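Local coordinates for metallopeptidase family protein (Thermus thermophilus, PDB 2EJQ) that is of unknown function but belongs to the zincin-like metallopeptidases, binds metal ions and probably acts as a metal-dependent peptidase, at residues Trp14-Glu19 against Glu88-Met93. The protein carries 1 engineered substitution. Residues are numbered along the deposited sequence; the frame is centred on the assembly and turned at random.
Engineered in segment 88-93: Met93 (natural residue Leu).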
ATOM      1  N   TRP A  14       3.392   5.613   9.022  1.00 41.23           N
ATOM      2  CA  TRP A  14       2.828   6.482   8.000  1.00 46.90           C
ATOM      3  C   TRP A  14       2.925   7.949   8.395  1.00 51.91           C
ATOM      4  O   TRP A  14       3.184   8.805   7.541  1.00 47.38           O
ATOM      5  CB  TRP A  14       1.367   6.111   7.714  1.00 49.20           C
ATOM      6  CG  TRP A  14       0.744   6.906   6.594  1.00 48.14           C
ATOM      7  CD1 TRP A  14      -0.393   7.656   6.665  1.00 52.29           C
ATOM      8  CD2 TRP A  14       1.205   7.009   5.234  1.00 49.04           C
ATOM      9  NE1 TRP A  14      -0.673   8.219   5.439  1.00 54.64           N
ATOM     10  CE2 TRP A  14       0.292   7.839   4.543  1.00 51.44           C
ATOM     11  CE3 TRP A  14       2.297   6.477   4.533  1.00 47.13           C
ATOM     12  CZ2 TRP A  14       0.435   8.155   3.189  1.00 49.38           C
ATOM     13  CZ3 TRP A  14       2.442   6.790   3.181  1.00 49.42           C
ATOM     14  CH2 TRP A  14       1.511   7.624   2.524  1.00 50.56           C
ATOM     15  N   GLU A  15       2.723   8.241   9.680  1.00 50.50           N
ATOM     16  CA  GLU A  15       2.816   9.613  10.160  1.00 57.23           C
ATOM     17  C   GLU A  15       4.237  10.179  10.089  1.00 55.80           C
ATOM     18  O   GLU A  15       4.403  11.392  10.056  1.00 62.57           O
ATOM     19  CB  GLU A  15       2.303   9.728  11.598  1.00 60.36           C
ATOM     20  CG  GLU A  15       0.784   9.852  11.739  1.00 78.89           C
ATOM     21  CD  GLU A  15       0.214  11.091  11.058  1.00 83.98           C
ATOM     22  OE1 GLU A  15       0.847  12.168  11.142  1.00 88.12           O
ATOM     23  OE2 GLU A  15      -0.878  10.984  10.453  1.00 84.57           O
ATOM     24  N   GLU A  16       5.256   9.321  10.068  1.00 54.91           N
ATOM     25  CA  GLU A  16       6.643   9.795   9.984  1.00 55.07           C
ATOM     26  C   GLU A  16       6.912  10.323   8.588  1.00 50.62           C
ATOM     27  O   GLU A  16       7.811  11.131   8.380  1.00 49.44           O
ATOM     28  CB  GLU A  16       7.643   8.667  10.259  1.00 57.11           C
ATOM     29  CG  GLU A  16       8.039   8.486  11.707  1.00 66.68           C
ATOM     30  CD  GLU A  16       9.149   7.458  11.883  1.00 70.54           C
ATOM     31  OE1 GLU A  16      10.211   7.604  11.238  1.00 69.07           O
ATOM     32  OE2 GLU A  16       8.958   6.508  12.670  1.00 71.77           O
ATOM     33  N   VAL A  17       6.127   9.840   7.632  1.00 49.58           N
ATOM     34  CA  VAL A  17       6.269  10.230   6.243  1.00 50.11           C
ATOM     35  C   VAL A  17       5.867  11.687   5.990  1.00 55.11           C
ATOM     36  O   VAL A  17       4.736  12.088   6.275  1.00 51.04           O
ATOM     37  CB  VAL A  17       5.422   9.307   5.327  1.00 49.55           C
ATOM     38  CG1 VAL A  17       5.587   9.718   3.876  1.00 45.99           C
ATOM     39  CG2 VAL A  17       5.842   7.852   5.513  1.00 47.74           C
ATOM     40  N   PRO A  18       6.805  12.500   5.458  1.00 56.22           N
ATOM     41  CA  PRO A  18       6.608  13.917   5.138  1.00 55.44           C
ATOM     42  C   PRO A  18       5.294  14.171   4.417  1.00 54.51           C
ATOM     43  O   PRO A  18       5.005  13.562   3.393  1.00 55.61           O
ATOM     44  CB  PRO A  18       7.809  14.226   4.264  1.00 56.12           C
ATOM     45  CG  PRO A  18       8.884  13.445   4.947  1.00 59.58           C
ATOM     46  CD  PRO A  18       8.209  12.112   5.222  1.00 57.71           C
ATOM     47  N   GLU A  19       4.509  15.093   4.958  1.00 56.85           N
ATOM     48  CA  GLU A  19       3.210  15.440   4.400  1.00 57.59           C
ATOM     49  C   GLU A  19       3.193  15.737   2.887  1.00 56.02           C
ATOM     50  O   GLU A  19       2.308  15.270   2.172  1.00 52.38           O
ATOM     51  CB  GLU A  19       2.640  16.630   5.182  1.00 59.01           C
ATOM     52  CG  GLU A  19       1.126  16.679   5.269  1.00 65.97           C
ATOM     53  CD  GLU A  19       0.522  15.376   5.771  1.00 75.69           C
ATOM     54  OE1 GLU A  19       1.171  14.675   6.578  1.00 78.63           O
ATOM     55  OE2 GLU A  19      -0.616  15.056   5.366  1.00 78.89           O
ATOM     56  N   GLU A  88       9.765  -4.219   7.424  1.00 42.17           N
ATOM     57  CA  GLU A  88       8.936  -4.682   6.314  1.00 43.48           C
ATOM     58  C   GLU A  88       7.780  -3.722   5.958  1.00 43.06           C
ATOM     59  O   GLU A  88       7.505  -3.495   4.787  1.00 43.72           O
ATOM     60  CB  GLU A  88       8.387  -6.075   6.626  1.00 48.51           C
ATOM     61  CG  GLU A  88       9.459  -7.150   6.824  1.00 55.83           C
ATOM     62  CD  GLU A  88      10.015  -7.688   5.511  1.00 56.24           C
ATOM     63  OE1 GLU A  88       9.370  -7.488   4.463  1.00 60.25           O
ATOM     64  OE2 GLU A  88      11.088  -8.329   5.529  1.00 60.25           O
ATOM     65  N   VAL A  89       7.111  -3.163   6.960  1.00 36.74           N
ATOM     66  CA  VAL A  89       6.023  -2.224   6.715  1.00 42.79           C
ATOM     67  C   VAL A  89       6.592  -0.929   6.099  1.00 47.98           C
ATOM     68  O   VAL A  89       6.057  -0.385   5.126  1.00 40.38           O
ATOM     69  CB  VAL A  89       5.291  -1.864   8.031  1.00 39.40           C
ATOM     70  CG1 VAL A  89       4.338  -0.715   7.796  1.00 42.26           C
ATOM     71  CG2 VAL A  89       4.521  -3.071   8.546  1.00 39.79           C
ATOM     72  N   TRP A  90       7.681  -0.446   6.684  1.00 43.27           N
ATOM     73  CA  TRP A  90       8.341   0.759   6.213  1.00 41.87           C
ATOM     74  C   TRP A  90       8.596   0.669   4.715  1.00 42.70           C
ATOM     75  O   TRP A  90       8.136   1.501   3.933  1.00 45.93           O
ATOM     76  CB  TRP A  90       9.664   0.935   6.955  1.00 41.91           C
ATOM     77  CG  TRP A  90      10.447   2.141   6.543  1.00 48.48           C
ATOM     78  CD1 TRP A  90      11.590   2.162   5.794  1.00 51.56           C
ATOM     79  CD2 TRP A  90      10.204   3.493   6.940  1.00 44.91           C
ATOM     80  NE1 TRP A  90      12.081   3.441   5.709  1.00 50.03           N
ATOM     81  CE2 TRP A  90      11.247   4.280   6.402  1.00 52.99           C
ATOM     82  CE3 TRP A  90       9.205   4.116   7.698  1.00 45.83           C
ATOM     83  CZ2 TRP A  90      11.324   5.656   6.607  1.00 46.92           C
ATOM     84  CZ3 TRP A  90       9.282   5.483   7.901  1.00 52.98           C
ATOM     85  CH2 TRP A  90      10.335   6.239   7.355  1.00 51.77           C
ATOM     86  N   GLU A  91       9.320  -0.367   4.329  1.00 40.39           N
ATOM     87  CA  GLU A  91       9.681  -0.623   2.944  1.00 43.24           C
ATOM     88  C   GLU A  91       8.475  -0.745   2.002  1.00 42.93           C
ATOM     89  O   GLU A  91       8.449  -0.153   0.927  1.00 39.39           O
ATOM     90  CB  GLU A  91      10.543  -1.892   2.900  1.00 39.99           C
ATOM     91  CG  GLU A  91      11.092  -2.270   1.538  1.00 51.75           C
ATOM     92  CD  GLU A  91      11.914  -1.150   0.909  1.00 61.05           C
ATOM     93  OE1 GLU A  91      12.740  -0.542   1.637  1.00 55.03           O
ATOM     94  OE2 GLU A  91      11.734  -0.884  -0.309  1.00 55.13           O
ATOM     95  N   THR A  92       7.470  -1.508   2.414  1.00 42.91           N
ATOM     96  CA  THR A  92       6.275  -1.704   1.585  1.00 41.44           C
ATOM     97  C   THR A  92       5.501  -0.395   1.362  1.00 43.04           C
ATOM     98  O   THR A  92       5.107  -0.069   0.250  1.00 38.90           O
ATOM     99  CB  THR A  92       5.356  -2.747   2.222  1.00 41.55           C
ATOM    100  OG1 THR A  92       6.071  -3.983   2.355  1.00 40.18           O
ATOM    101  CG2 THR A  92       4.118  -2.967   1.373  1.00 42.37           C
ATOM    102  N   MET A  93       5.300   0.369   2.422  1.00 42.43           N
ATOM    103  CA  MET A  93       4.598   1.631   2.290  1.00 46.89           C
ATOM    104  C   MET A  93       5.290   2.628   1.389  1.00 46.92           C
ATOM    105  O   MET A  93       4.689   3.186   0.482  1.00 46.18           O
ATOM    106  CB  MET A  93       4.427   2.262   3.657  1.00 48.35           C
ATOM    107  CG  MET A  93       3.044   2.115   4.199  1.00 63.17           C
ATOM    108  SD  MET A  93       2.963   2.678   5.880  1.00 82.90           S
ATOM    109  CE  MET A  93       4.664   2.865   6.274  1.00 73.20           C
TER
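Met93, an engineered residue, meets Trp14 with a nearly eclipsed tail: chi3 of -11° about the CG-SD bond turns CE back to the side of CB, a conformation that is perhaps modestly strained or marks a limit of the model at 2.08 Å. Both ends of that bond approach Trp14, SD of Met93 standing 4.1 Å from CE3 of the indole and CE of Met93 4.1 Å from the backbone N of Trp14. The sulfur makes a Met-aromatic contact of the oblique kind, 5.3 Å from the centroid of the six-membered ring of Trp14 and 64° off its normal. The pair joins the last part of helix 3-16 to helix 85-105, the long helix that carries an HExxH sequence, consistent with the metal-binding helix of zincins; Met93 lies near that sequence without touching it. Broad and largely apolar, the Trp14 indole suits a junction of several elements, for it also packs on Leu25 and Leu97 and makes a cation-pi contact with Lys22. One turn before Met93, Trp90 sends its ring, CG anti to the backbone N, out to Glu16. Long and flat, this partly exposed indole can span the gap and tolerate a carboxylate beside it: OE1 of Glu16 comes 4.1 Å from both CZ3 and CH2 of Trp90, the carboxylate and ring planes 42° apart. The extended acid stays at the exposed margin, where its charge can probably be solvated, whereas Val17, compact and buried, packs on Leu94 and Leu97 of helix 85-105.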